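Long-range contacts in xyloglucan-specific endo-beta-1,4-glucanase BoGH9A (Bacteroides ovatus, PDB 6DHT), which cleaves internal beta-1,4-glucosidic bonds in the backbone of xyloglucan, releasing xyloglucan oligosaccharides for this gut bacterium: residues Arg19-Leu23 with Leu475-Gly481; Glu30-Asp36 with Arg72-Ser78; Ala129-His133 with Ile506-Pro511; Val160-Lys164 with Leu226-Asp230; Asn173-Val177 with Val236-Thr242. One frame throughout, in Å; residues are numbered along the deposited sequence. Where two conformers were deposited one is given.

Interaction 1 (Arg19-Leu23 with Leu475-Gly481); sequences RLNQL and LGRNATG
R19 lays its whole side chain along the backbone of residues 476-481. Its CB starts 3.7 Å from G476 O; CG and CD then pass N478 O, and CD also rests 3.6 Å from G481 CA. NE turns elsewhere, to the carbonyl of D16. At the tip, NH1 donates to N478 O over 3.0 Å, with that oxygen in the guanidinium plane and NH1 approaching in the carbonyl plane, on a lone pair (N-H...O 164°). NH2 holds a water that passes its own proton to A479 O, and T480 C covers one face of the group. The loop being gripped is itself wound into an Asx motif: N478 OD1 accepts from the backbone N of both T480 and G481. The contact joins the N-terminal Ig-like domain to the glycosyl hydrolase family 9 domain, just past the end of helix 461-474. Further along, Q22 N bonds L475 O at 2.9 Å. The Q22 chain, extended beyond CG, carries NE2 to G481 O, also at 2.9 Å, meeting it from above the carbonyl plane; its OE1 is taken by T490 and K491. Between these two bonds G476 adopts positive phi, and a CB there would run into L20 O.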
# COMPACT_ATOMS: atom_id res chain seq x y z
N ARG A 19 3.07 -8.07 23.79
CA ARG A 19 2.88 -7.51 22.45
C ARG A 19 3.88 -8.16 21.51
O ARG A 19 5.09 -8.16 21.74
CB ARG A 19 3.05 -5.99 22.51
CG ARG A 19 2.13 -5.29 23.52
CD ARG A 19 0.66 -5.38 23.11
NE ARG A 19 -0.24 -5.15 24.24
CZ ARG A 19 -0.65 -3.96 24.63
NH1 ARG A 19 -0.23 -2.85 24.05
NH2 ARG A 19 -1.46 -3.87 25.68
N LEU A 20 3.36 -8.80 20.47
CA LEU A 20 4.25 -9.51 19.55
C LEU A 20 3.64 -9.55 18.15
O LEU A 20 2.50 -9.20 17.94
CB LEU A 20 4.52 -10.93 20.06
CG LEU A 20 3.45 -12.00 19.84
CD1 LEU A 20 3.94 -13.33 20.33
CD2 LEU A 20 2.13 -11.66 20.56
N ASN A 21 4.44 -10.01 17.20
CA ASN A 21 3.94 -10.32 15.87
C ASN A 21 3.00 -11.51 15.97
O ASN A 21 3.41 -12.63 16.26
CB ASN A 21 5.13 -10.63 14.98
CG ASN A 21 4.73 -10.94 13.55
OD1 ASN A 21 3.70 -11.57 13.30
ND2 ASN A 21 5.56 -10.52 12.60
N GLN A 22 1.72 -11.24 15.75
CA GLN A 22 0.68 -12.26 15.97
C GLN A 22 0.58 -13.28 14.86
O GLN A 22 -0.22 -14.21 14.95
CB GLN A 22 -0.67 -11.58 16.16
CG GLN A 22 -0.75 -10.73 17.44
CD GLN A 22 -2.01 -9.91 17.55
OE1 GLN A 22 -3.00 -10.19 16.87
NE2 GLN A 22 -1.97 -8.85 18.37
N LEU A 23 1.37 -13.12 13.79
CA LEU A 23 1.44 -14.15 12.76
C LEU A 23 2.56 -15.13 13.10
O LEU A 23 2.41 -16.34 12.91
CB LEU A 23 1.66 -13.52 11.40
CG LEU A 23 0.63 -12.50 10.94
CD1 LEU A 23 0.74 -12.33 9.41
CD2 LEU A 23 -0.80 -12.81 11.34
N LEU A 475 1.71 -5.88 13.06
CA LEU A 475 1.13 -7.20 13.32
C LEU A 475 0.91 -7.51 14.81
O LEU A 475 0.55 -8.63 15.16
CB LEU A 475 1.94 -8.29 12.60
CG LEU A 475 1.99 -8.14 11.08
CD1 LEU A 475 2.93 -9.21 10.55
CD2 LEU A 475 0.61 -8.23 10.46
N GLY A 476 1.14 -6.52 15.66
CA GLY A 476 0.75 -6.64 17.06
C GLY A 476 1.73 -6.09 18.08
O GLY A 476 1.37 -5.92 19.26
N ARG A 477 2.97 -5.85 17.69
CA ARG A 477 3.96 -5.40 18.65
C ARG A 477 3.89 -3.89 18.79
O ARG A 477 4.76 -3.16 18.29
CB ARG A 477 5.37 -5.87 18.29
CG ARG A 477 6.32 -5.64 19.44
CD ARG A 477 7.64 -6.27 19.20
NE ARG A 477 8.40 -5.51 18.22
CZ ARG A 477 9.31 -6.02 17.41
NH1 ARG A 477 9.52 -7.32 17.42
NH2 ARG A 477 9.95 -5.25 16.54
N ASN A 478 2.86 -3.41 19.49
CA ASN A 478 2.55 -1.99 19.52
C ASN A 478 1.75 -1.62 20.79
O ASN A 478 1.46 -2.49 21.63
CB ASN A 478 1.80 -1.62 18.23
CG ASN A 478 0.47 -2.35 18.12
OD1 ASN A 478 -0.35 -2.31 19.05
ND2 ASN A 478 0.25 -3.05 17.01
N ALA A 479 1.38 -0.36 20.89
CA ALA A 479 0.75 0.17 22.11
C ALA A 479 -0.69 -0.25 22.34
O ALA A 479 -1.19 -0.09 23.47
CB ALA A 479 0.83 1.66 22.09
N THR A 480 -1.40 -0.73 21.32
CA THR A 480 -2.81 -1.13 21.47
C THR A 480 -2.97 -2.64 21.54
O THR A 480 -3.98 -3.14 22.07
CB THR A 480 -3.70 -0.60 20.33
OG1 THR A 480 -3.28 -1.23 19.10
CG2 THR A 480 -3.57 0.87 20.21
N GLY A 481 -2.02 -3.39 20.99
CA GLY A 481 -2.15 -4.84 20.89
C GLY A 481 -2.94 -5.35 19.69
O GLY A 481 -3.20 -6.54 19.59
O HOH W 1 -2.55 -1.16 25.85
O HOH W 2 0.31 -8.28 20.20

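Interaction 2 (Glu30-Asp36 with Arg72-Ser78); sequences EKIAVVD and RTTLDFS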
# COMPACT_ATOMS: atom_id res chain seq x y z
N GLU A 30 14.99 -12.14 13.74
CA GLU A 30 15.00 -11.61 15.08
C GLU A 30 13.62 -11.88 15.66
O GLU A 30 12.59 -11.76 14.98
CB GLU A 30 15.30 -10.12 15.04
CG GLU A 30 15.39 -9.40 16.37
CD GLU A 30 15.72 -7.93 16.18
OE1 GLU A 30 14.79 -7.11 16.01
OE2 GLU A 30 16.91 -7.58 16.14
N LYS A 31 13.59 -12.29 16.93
CA LYS A 31 12.33 -12.65 17.58
C LYS A 31 12.17 -11.92 18.89
O LYS A 31 12.78 -12.29 19.90
CB LYS A 31 12.22 -14.17 17.78
CG LYS A 31 12.47 -14.92 16.49
CD LYS A 31 12.35 -16.45 16.61
CE LYS A 31 12.81 -17.14 15.35
NZ LYS A 31 14.27 -16.93 15.17
N ILE A 32 11.37 -10.88 18.87
CA ILE A 32 11.21 -9.99 20.00
C ILE A 32 9.74 -9.74 20.31
O ILE A 32 8.92 -9.49 19.42
CB ILE A 32 11.98 -8.67 19.78
CG1 ILE A 32 13.49 -8.97 19.90
CG2 ILE A 32 11.52 -7.58 20.79
CD1 ILE A 32 14.38 -7.81 19.74
N ALA A 33 9.41 -9.84 21.61
CA ALA A 33 8.12 -9.46 22.11
C ALA A 33 8.34 -8.34 23.12
O ALA A 33 9.45 -8.20 23.62
CB ALA A 33 7.43 -10.65 22.79
N VAL A 34 7.33 -7.52 23.34
CA VAL A 34 7.44 -6.42 24.28
C VAL A 34 6.26 -6.46 25.24
O VAL A 34 5.10 -6.50 24.82
CB VAL A 34 7.45 -5.07 23.56
CG1 VAL A 34 7.40 -3.93 24.57
CG2 VAL A 34 8.70 -4.96 22.71
N VAL A 35 6.56 -6.45 26.54
CA VAL A 35 5.51 -6.34 27.52
C VAL A 35 5.15 -4.86 27.65
O VAL A 35 6.02 -4.03 27.88
CB VAL A 35 5.96 -6.90 28.86
CG1 VAL A 35 4.82 -6.86 29.84
CG2 VAL A 35 6.46 -8.32 28.74
N ASP A 36 3.88 -4.53 27.47
CA ASP A 36 3.44 -3.15 27.33
C ASP A 36 3.53 -2.34 28.63
O ASP A 36 3.61 -1.11 28.58
CB ASP A 36 2.00 -3.10 26.82
CG ASP A 36 1.52 -1.69 26.51
OD1 ASP A 36 2.20 -0.96 25.77
OD2 ASP A 36 0.44 -1.30 27.01
N ARG A 72 8.00 -0.44 29.13
CA ARG A 72 7.96 -1.47 28.11
C ARG A 72 9.21 -2.35 28.22
O ARG A 72 10.32 -1.84 28.17
CB ARG A 72 7.89 -0.80 26.74
CG ARG A 72 6.50 -0.46 26.28
CD ARG A 72 5.75 0.57 27.14
NE ARG A 72 4.43 0.80 26.55
CZ ARG A 72 4.07 1.87 25.85
NH1 ARG A 72 2.87 1.93 25.30
NH2 ARG A 72 4.89 2.91 25.70
N THR A 73 9.03 -3.66 28.35
CA THR A 73 10.14 -4.58 28.55
C THR A 73 10.35 -5.45 27.31
O THR A 73 9.43 -6.11 26.86
CB THR A 73 9.90 -5.48 29.79
OG1 THR A 73 9.59 -4.66 30.91
CG2 THR A 73 11.12 -6.35 30.10
N THR A 74 11.58 -5.46 26.81
CA THR A 74 11.92 -6.23 25.63
C THR A 74 12.31 -7.66 25.98
O THR A 74 13.15 -7.89 26.87
CB THR A 74 13.04 -5.52 24.89
OG1 THR A 74 12.54 -4.27 24.40
CG2 THR A 74 13.59 -6.36 23.73
N LEU A 75 11.69 -8.60 25.29
CA LEU A 75 11.97 -10.02 25.43
C LEU A 75 12.56 -10.54 24.13
O LEU A 75 11.83 -10.64 23.14
CB LEU A 75 10.66 -10.75 25.72
CG LEU A 75 9.74 -10.09 26.74
CD1 LEU A 75 8.50 -10.95 26.95
CD2 LEU A 75 10.44 -9.84 28.11
N ASP A 76 13.84 -10.86 24.12
CA ASP A 76 14.55 -11.27 22.90
C ASP A 76 14.89 -12.76 22.95
O ASP A 76 15.79 -13.18 23.69
CB ASP A 76 15.83 -10.44 22.75
CG ASP A 76 16.53 -10.66 21.40
OD1 ASP A 76 16.26 -11.67 20.71
OD2 ASP A 76 17.41 -9.84 21.07
N PHE A 77 14.18 -13.55 22.15
CA PHE A 77 14.38 -14.99 22.04
C PHE A 77 14.78 -15.38 20.60
O PHE A 77 14.48 -16.48 20.11
CB PHE A 77 13.13 -15.74 22.50
CG PHE A 77 11.85 -15.19 21.97
CD1 PHE A 77 11.26 -14.10 22.56
CD2 PHE A 77 11.21 -15.78 20.88
CE1 PHE A 77 10.06 -13.57 22.05
CE2 PHE A 77 10.01 -15.26 20.38
CZ PHE A 77 9.43 -14.15 20.98
N SER A 78 15.50 -14.47 19.95
CA SER A 78 15.97 -14.66 18.57
C SER A 78 16.74 -15.97 18.36
O SER A 78 16.71 -16.55 17.28
CB SER A 78 16.85 -13.47 18.15
OG SER A 78 16.15 -12.25 18.19
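Backbone hydrogen bonds dominate between E30-D36 and R72-S78, whose strands 32-35 and 72-76 run antiparallel, 4.6 Å apart at the axes. A33 with L75 and V35 with T73 are the hydrogen-bonded pairs, each closed by two N-H...O bonds; I32 with D76 and V34 with T74 are non-hydrogen-bonded, and there I32 CA and V34 CA point hydrogens at L75 O and T73 O. Beyond the strands, F77 N donates to K31 O over 2.9 Å. A chi1 of 45° sets CG between the backbone N and the carbonyl carbon of F77, and the ring lies with its face under K31 O, which sits 3.5 Å above the ring centre. Apolar contacts on the face of A33, V35 and L75 include V35 CG2 against L75 CD1 (3.8 Å), while A33 CB meets the edge of F77. That face turns toward strands 42-47 and 84-90, the other sheet of this Ig-like domain. Hydroxyl bonds close one end: S78 OG accepts from K31 N at 2.9 Å and donates to D76 OD1, which also takes S78 N in an Asx turn. Charge closes the other. R72 grips D36 side-on, NE and NH1 both reaching OD1 (2.9 and 3.0 Å), with the two flat groups 51° apart. Since K70 pairs with D36 OD2, this buried carboxylate meets positive charge at both oxygens and is likely to stay ionised.

Interaction 3 (Ala129-His133 with Ile506-Pro511); sequences AGQWH and IEDPIP. With MG (magnesium ion), chain X.
I506 begins the segment beside W132, its CG2 3.5 Å from the indole NE1, while its carbonyl O binds the magnesium ion at 2.1 Å. S501, D504 and three waters complete the site. E507 adds a second-shell bond, its carbonyl taking a proton from one of those waters. D508 O joins metal site and indole: it accepts from W132 NE1 over 2.9 Å (N-H...O 169°), the oxygen in the ring plane but the donor well above the carbonyl plane, and it also receives a metal-bound water. P509 O stands near NE1 without bonding. I510 then passes over one face of the tryptophan, its CA above the five-membered ring and CG1 3.7 Å from CD1. P511 finishes that cover with a CH-pi contact, CD 3.5 Å from the centroid of the six-membered ring and only 4° off its normal. Q131 CG lies over the opposite face, so the indole is sandwiched. Without the indole, as with an alanine at W132, D508 O would probably keep its water but lose its N-H donor, and I510 and P511 the face they rest on. The tryptophan closes the type II' turn A129-W132 that leaves helix 126-129 and leans on Y117 of helix 105-117, while I510 touches L500 of helix 499-503.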
# COMPACT_ATOMS: atom_id res chain seq x y z
N ALA A 129 -14.53 -15.69 -3.50
CA ALA A 129 -14.77 -14.70 -2.45
C ALA A 129 -15.00 -15.29 -1.09
O ALA A 129 -14.87 -14.60 -0.08
CB ALA A 129 -15.95 -13.82 -2.83
N GLY A 130 -15.35 -16.57 -1.03
CA GLY A 130 -15.75 -17.15 0.25
C GLY A 130 -17.07 -16.55 0.72
O GLY A 130 -17.95 -16.24 -0.09
N GLN A 131 -17.22 -16.36 2.03
CA GLN A 131 -18.50 -15.88 2.54
C GLN A 131 -18.82 -14.44 2.13
O GLN A 131 -19.97 -14.02 2.21
CB GLN A 131 -18.58 -16.02 4.06
CG GLN A 131 -17.62 -15.17 4.83
CD GLN A 131 -17.78 -15.35 6.34
OE1 GLN A 131 -18.88 -15.54 6.83
NE2 GLN A 131 -16.67 -15.31 7.06
N TRP A 132 -17.81 -13.69 1.68
CA TRP A 132 -18.03 -12.29 1.29
C TRP A 132 -18.31 -12.16 -0.19
O TRP A 132 -17.66 -11.38 -0.90
CB TRP A 132 -16.82 -11.42 1.67
CG TRP A 132 -16.45 -11.53 3.14
CD1 TRP A 132 -16.96 -10.82 4.18
CD2 TRP A 132 -15.50 -12.43 3.70
NE1 TRP A 132 -16.39 -11.21 5.35
CE2 TRP A 132 -15.48 -12.21 5.09
CE3 TRP A 132 -14.66 -13.41 3.17
CZ2 TRP A 132 -14.66 -12.93 5.94
CZ3 TRP A 132 -13.85 -14.11 4.01
CH2 TRP A 132 -13.84 -13.87 5.37
N HIS A 133 -19.27 -12.94 -0.67
CA HIS A 133 -19.70 -12.87 -2.06
C HIS A 133 -20.79 -11.84 -2.21
O HIS A 133 -21.54 -11.59 -1.27
CB HIS A 133 -20.16 -14.24 -2.57
CG HIS A 133 -21.22 -14.88 -1.73
ND1 HIS A 133 -22.57 -14.64 -1.92
CD2 HIS A 133 -21.14 -15.74 -0.69
CE1 HIS A 133 -23.27 -15.33 -1.04
NE2 HIS A 133 -22.43 -16.01 -0.28
N ILE A 506 -22.62 -9.77 6.86
CA ILE A 506 -21.61 -10.69 7.36
C ILE A 506 -20.87 -10.03 8.52
O ILE A 506 -20.40 -8.89 8.39
CB ILE A 506 -20.63 -11.09 6.24
CG1 ILE A 506 -21.41 -11.77 5.12
CG2 ILE A 506 -19.54 -12.00 6.78
CD1 ILE A 506 -20.74 -11.72 3.81
N GLU A 507 -20.83 -10.69 9.66
CA GLU A 507 -20.23 -10.12 10.86
C GLU A 507 -18.74 -9.85 10.64
O GLU A 507 -18.26 -8.74 10.86
CB GLU A 507 -20.44 -11.05 12.06
CG GLU A 507 -19.76 -10.58 13.34
CD GLU A 507 -20.06 -11.45 14.55
OE1 GLU A 507 -21.02 -12.24 14.50
OE2 GLU A 507 -19.32 -11.34 15.55
N ASP A 508 -17.99 -10.85 10.21
CA ASP A 508 -16.56 -10.65 10.04
C ASP A 508 -16.31 -9.70 8.87
O ASP A 508 -16.97 -9.79 7.83
CB ASP A 508 -15.86 -11.97 9.79
CG ASP A 508 -15.75 -12.81 11.03
OD1 ASP A 508 -15.86 -12.26 12.15
OD2 ASP A 508 -15.55 -14.03 10.87
N PRO A 509 -15.35 -8.78 9.04
CA PRO A 509 -15.03 -7.89 7.92
C PRO A 509 -14.36 -8.62 6.75
O PRO A 509 -13.80 -9.71 6.93
CB PRO A 509 -14.03 -6.91 8.54
CG PRO A 509 -13.37 -7.69 9.61
CD PRO A 509 -14.48 -8.54 10.20
N ILE A 510 -14.39 -8.01 5.57
CA ILE A 510 -13.66 -8.55 4.43
C ILE A 510 -12.18 -8.56 4.86
O ILE A 510 -11.66 -7.57 5.40
CB ILE A 510 -13.89 -7.72 3.17
CG1 ILE A 510 -15.40 -7.74 2.82
CG2 ILE A 510 -13.05 -8.29 1.99
CD1 ILE A 510 -15.81 -6.86 1.66
N PRO A 511 -11.48 -9.68 4.63
CA PRO A 511 -10.11 -9.81 5.15
C PRO A 511 -9.06 -9.14 4.26
O PRO A 511 -9.27 -8.89 3.08
CB PRO A 511 -9.88 -11.33 5.16
CG PRO A 511 -10.72 -11.82 4.03
CD PRO A 511 -11.98 -10.95 4.07
MG MG X . -20.02 -7.01 7.48
O HOH W 3 -18.89 -6.54 9.06
O HOH W 4 -18.30 -7.81 6.47
O HOH W 5 -21.85 -6.38 8.18

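Interaction 4 (Val160-Lys164 with Leu226-Asp230); sequences VSSSK and LTMQD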
# COMPACT_ATOMS: atom_id res chain seq x y z
N VAL A 160 -20.66 8.63 -21.15
CA VAL A 160 -19.54 7.76 -21.49
C VAL A 160 -19.57 6.51 -20.64
O VAL A 160 -20.20 6.47 -19.58
CB VAL A 160 -18.18 8.47 -21.30
CG1 VAL A 160 -18.08 9.67 -22.22
CG2 VAL A 160 -17.96 8.89 -19.87
N SER A 161 -18.88 5.48 -21.11
CA SER A 161 -18.71 4.28 -20.31
C SER A 161 -17.30 4.30 -19.73
O SER A 161 -16.33 4.59 -20.44
CB SER A 161 -18.94 3.04 -21.16
OG SER A 161 -18.77 1.84 -20.41
N SER A 162 -17.20 4.03 -18.44
CA SER A 162 -15.91 4.03 -17.73
C SER A 162 -15.97 2.96 -16.62
O SER A 162 -16.03 3.28 -15.42
CB SER A 162 -15.64 5.42 -17.14
OG SER A 162 -14.28 5.59 -16.74
N SER A 163 -15.94 1.71 -17.06
CA SER A 163 -16.24 0.57 -16.21
C SER A 163 -14.98 -0.14 -15.73
O SER A 163 -13.89 0.10 -16.25
CB SER A 163 -17.11 -0.43 -16.98
OG SER A 163 -16.37 -1.07 -18.00
N LYS A 164 -15.17 -1.01 -14.73
CA LYS A 164 -14.10 -1.76 -14.06
C LYS A 164 -13.35 -0.84 -13.12
O LYS A 164 -13.82 0.23 -12.76
CB LYS A 164 -13.18 -2.48 -15.06
CG LYS A 164 -13.93 -3.47 -15.95
CD LYS A 164 -13.05 -4.03 -17.04
CE LYS A 164 -12.02 -4.97 -16.49
NZ LYS A 164 -11.30 -5.62 -17.61
N LEU A 226 -7.60 3.40 -18.67
CA LEU A 226 -7.59 3.73 -20.10
C LEU A 226 -8.84 4.53 -20.51
O LEU A 226 -8.74 5.44 -21.34
CB LEU A 226 -7.47 2.47 -20.93
CG LEU A 226 -6.12 1.76 -20.85
CD1 LEU A 226 -6.21 0.45 -21.58
CD2 LEU A 226 -5.00 2.58 -21.46
N THR A 227 -9.98 4.20 -19.92
CA THR A 227 -11.25 4.86 -20.26
C THR A 227 -11.37 6.28 -19.69
O THR A 227 -12.31 7.02 -20.03
CB THR A 227 -12.48 4.05 -19.79
OG1 THR A 227 -12.66 4.17 -18.36
CG2 THR A 227 -12.37 2.59 -20.20
N MET A 228 -10.44 6.68 -18.84
CA MET A 228 -10.45 8.00 -18.22
C MET A 228 -9.63 9.02 -19.00
O MET A 228 -9.48 10.16 -18.52
CB MET A 228 -9.96 7.89 -16.77
CG MET A 228 -10.94 7.15 -15.90
SD MET A 228 -12.38 8.11 -15.45
CE MET A 228 -11.64 9.15 -14.25
N GLN A 229 -9.08 8.60 -20.14
CA GLN A 229 -8.33 9.47 -21.03
C GLN A 229 -9.22 9.96 -22.18
O GLN A 229 -9.83 9.15 -22.86
CB GLN A 229 -7.13 8.72 -21.61
CG GLN A 229 -6.24 9.60 -22.46
CD GLN A 229 -4.93 8.96 -22.81
OE1 GLN A 229 -4.88 7.81 -23.25
NE2 GLN A 229 -3.86 9.72 -22.69
N ASP A 230 -9.27 11.27 -22.36
CA ASP A 230 -10.01 11.89 -23.47
C ASP A 230 -9.29 11.50 -24.76
O ASP A 230 -8.10 11.80 -24.90
CB ASP A 230 -10.02 13.40 -23.26
CG ASP A 230 -10.79 14.15 -24.35
OD1 ASP A 230 -10.94 13.62 -25.48
OD2 ASP A 230 -11.23 15.29 -24.07
O HOH W 6 -14.96 6.75 -21.16
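S162 and T227 bring the two backbones closest, CA to CA 5.4 Å, where an extended loop passes the type I turn L226-Q229. One short bond carries the contact: S162 OG donates to T227 OG1 over 2.7 Å. With OG anti to the backbone N (chi1 -165°), the serine hydroxyl reaches across to the turn; T227 OG1 in its turn bonds W224 O, making a relay of hydroxyls that ends on the preceding helix. M228, its chain bent twice, sets SD 3.4 Å from the same S162 OG. A water lies between S161 O and T227 O, 2.7 and 2.9 Å from them. Were S162 an alanine, T227 OG1 would be likely to lose its donor, with a gap beside M228 SD. Residues just beyond edge strand 159-160 are held against the C-terminal end of helix 213-226. K164 adds a salt bridge to D223 of that helix, and K174 from strand 174-175 bonds the S162 and K164 carbonyls.

Interaction 5 (Asn173-Val177 with Val236-Thr242); sequences NKYIV and VYHKLTT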
# COMPACT_ATOMS: atom_id res chain seq x y z
N ASN A 173 -16.01 5.56 -4.88
CA ASN A 173 -15.52 6.32 -6.01
C ASN A 173 -14.17 5.81 -6.52
O ASN A 173 -13.54 5.02 -5.82
CB ASN A 173 -15.50 7.79 -5.61
CG ASN A 173 -16.86 8.24 -5.10
OD1 ASN A 173 -17.80 8.30 -5.89
ND2 ASN A 173 -16.98 8.45 -3.80
N LYS A 174 -13.77 6.22 -7.71
CA LYS A 174 -12.56 5.67 -8.36
C LYS A 174 -11.69 6.84 -8.75
O LYS A 174 -12.15 7.74 -9.46
CB LYS A 174 -12.94 4.85 -9.58
CG LYS A 174 -13.98 3.77 -9.26
CD LYS A 174 -14.26 2.82 -10.39
CE LYS A 174 -14.72 3.54 -11.64
NZ LYS A 174 -15.31 2.61 -12.62
N TYR A 175 -10.44 6.86 -8.32
CA TYR A 175 -9.58 8.03 -8.45
C TYR A 175 -8.29 7.68 -9.19
O TYR A 175 -7.59 6.73 -8.81
CB TYR A 175 -9.20 8.54 -7.07
CG TYR A 175 -10.35 8.82 -6.11
CD1 TYR A 175 -11.00 7.77 -5.45
CD2 TYR A 175 -10.77 10.12 -5.81
CE1 TYR A 175 -12.03 8.00 -4.53
CE2 TYR A 175 -11.80 10.36 -4.90
CZ TYR A 175 -12.43 9.30 -4.26
OH TYR A 175 -13.45 9.53 -3.34
N ILE A 176 -7.95 8.44 -10.22
CA ILE A 176 -6.78 8.14 -11.04
C ILE A 176 -5.45 8.33 -10.28
O ILE A 176 -4.53 7.50 -10.38
CB ILE A 176 -6.79 9.00 -12.33
CG1 ILE A 176 -7.86 8.52 -13.32
CG2 ILE A 176 -5.42 8.94 -13.01
CD1 ILE A 176 -7.61 7.14 -13.92
N VAL A 177 -5.34 9.39 -9.50
CA VAL A 177 -4.10 9.63 -8.77
C VAL A 177 -3.82 8.48 -7.83
O VAL A 177 -2.73 7.87 -7.85
CB VAL A 177 -4.14 10.97 -8.04
CG1 VAL A 177 -3.05 11.09 -6.98
CG2 VAL A 177 -4.02 12.11 -9.05
N VAL A 236 -6.54 13.40 -18.80
CA VAL A 236 -7.11 12.33 -17.97
C VAL A 236 -7.95 12.95 -16.86
O VAL A 236 -7.47 13.80 -16.12
CB VAL A 236 -5.99 11.43 -17.39
CG1 VAL A 236 -6.57 10.30 -16.51
CG2 VAL A 236 -5.18 10.84 -18.50
N TYR A 237 -9.21 12.53 -16.76
CA TYR A 237 -10.14 13.03 -15.75
C TYR A 237 -9.62 12.61 -14.39
O TYR A 237 -9.12 11.50 -14.24
CB TYR A 237 -11.55 12.47 -16.01
CG TYR A 237 -12.04 12.71 -17.42
CD1 TYR A 237 -12.27 14.00 -17.89
CD2 TYR A 237 -12.28 11.66 -18.27
CE1 TYR A 237 -12.71 14.22 -19.18
CE2 TYR A 237 -12.72 11.87 -19.56
CZ TYR A 237 -12.93 13.15 -20.00
OH TYR A 237 -13.36 13.32 -21.29
N HIS A 238 -9.71 13.50 -13.41
CA HIS A 238 -9.12 13.27 -12.08
C HIS A 238 -9.74 12.07 -11.39
O HIS A 238 -9.02 11.26 -10.79
CB HIS A 238 -9.28 14.53 -11.24
CG HIS A 238 -8.46 14.56 -9.98
ND1 HIS A 238 -7.08 14.70 -9.97
CD2 HIS A 238 -8.84 14.52 -8.69
CE1 HIS A 238 -6.66 14.74 -8.73
NE2 HIS A 238 -7.70 14.62 -7.92
N LYS A 239 -11.06 11.95 -11.42
CA LYS A 239 -11.75 10.86 -10.74
C LYS A 239 -13.12 10.61 -11.36
O LYS A 239 -13.64 11.44 -12.14
CB LYS A 239 -11.87 11.14 -9.25
CG LYS A 239 -12.62 12.45 -8.95
CD LYS A 239 -12.78 12.66 -7.45
CE LYS A 239 -13.34 14.04 -7.13
NZ LYS A 239 -13.59 14.24 -5.68
N LEU A 240 -13.70 9.46 -11.02
CA LEU A 240 -15.06 9.09 -11.37
C LEU A 240 -15.79 8.99 -10.06
O LEU A 240 -15.41 8.23 -9.17
CB LEU A 240 -15.07 7.78 -12.16
CG LEU A 240 -16.40 7.34 -12.78
CD1 LEU A 240 -16.16 6.29 -13.84
CD2 LEU A 240 -17.33 6.78 -11.72
N THR A 241 -16.84 9.80 -9.89
CA THR A 241 -17.41 10.02 -8.57
C THR A 241 -18.89 10.38 -8.63
O THR A 241 -19.42 10.82 -9.65
CB THR A 241 -16.64 11.17 -7.85
OG1 THR A 241 -17.07 11.33 -6.51
CG2 THR A 241 -16.76 12.50 -8.63
N THR A 242 -19.56 10.16 -7.50
CA THR A 242 -20.87 10.75 -7.26
C THR A 242 -20.62 12.13 -6.70
O THR A 242 -19.53 12.46 -6.27
CB THR A 242 -21.64 9.90 -6.26
OG1 THR A 242 -20.81 9.63 -5.13
CG2 THR A 242 -22.08 8.60 -6.87
O HOH W 7 -7.44 11.30 -8.56
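N173 and T242 meet because chi1 of N173 (-55°) sets CG beside its own backbone N, bringing OD1 to T242 N at 3.0 Å (N-H...O 159°). K239 has its CG between backbone N and carbonyl carbon (chi1 58°) and then runs straight, side by side with Y175, its CD 3.6 Å from Y175 CE2. Next along the strands, antiparallel here, K174 and L240 exchange two nearly straight bonds, L240 N to K174 O being 2.8 Å. H238 O then accepts from I176 N at 3.1 Å and from a water held by V177 N, satisfying the first amides of helix 176-192 after its N-cap Y175. N173 ND2 and Y175 OH both bond D171 OD2, the predicted nucleophile, so the pairing probably helps to position that carboxylate. I176 packs at about a right angle to V236, CG1 to CG1 3.9 Å. Strand 174-175 forms the edge of its sheet, with 239-241 next to it and 259-260 beyond; I176 also touches helices 213-226 and 265-281.

The five contacts fall into three groups. Interactions 1 and 2 lie 11 Å apart between centres and touch: strand 18-19 pairs with 32-35, and R477 of the catalytic domain bonds I32 O, so one contact builds the Ig-like sheet and the other docks it. Interactions 4 and 5, their centres 10 Å apart, lie on the opposite side of the chain's centre; their segments alternate along the chain and are tied by K164 with K174 and M228 with Y237. Interaction 3, beside magnesium, has its centre about 24 Å from that of interaction 1 and 27 Å from that of interaction 5. Interactions 1 and 3 each tie an early loop to a late one, 452 and 373 residues away at the closest ends, and their segments alternate along the chain.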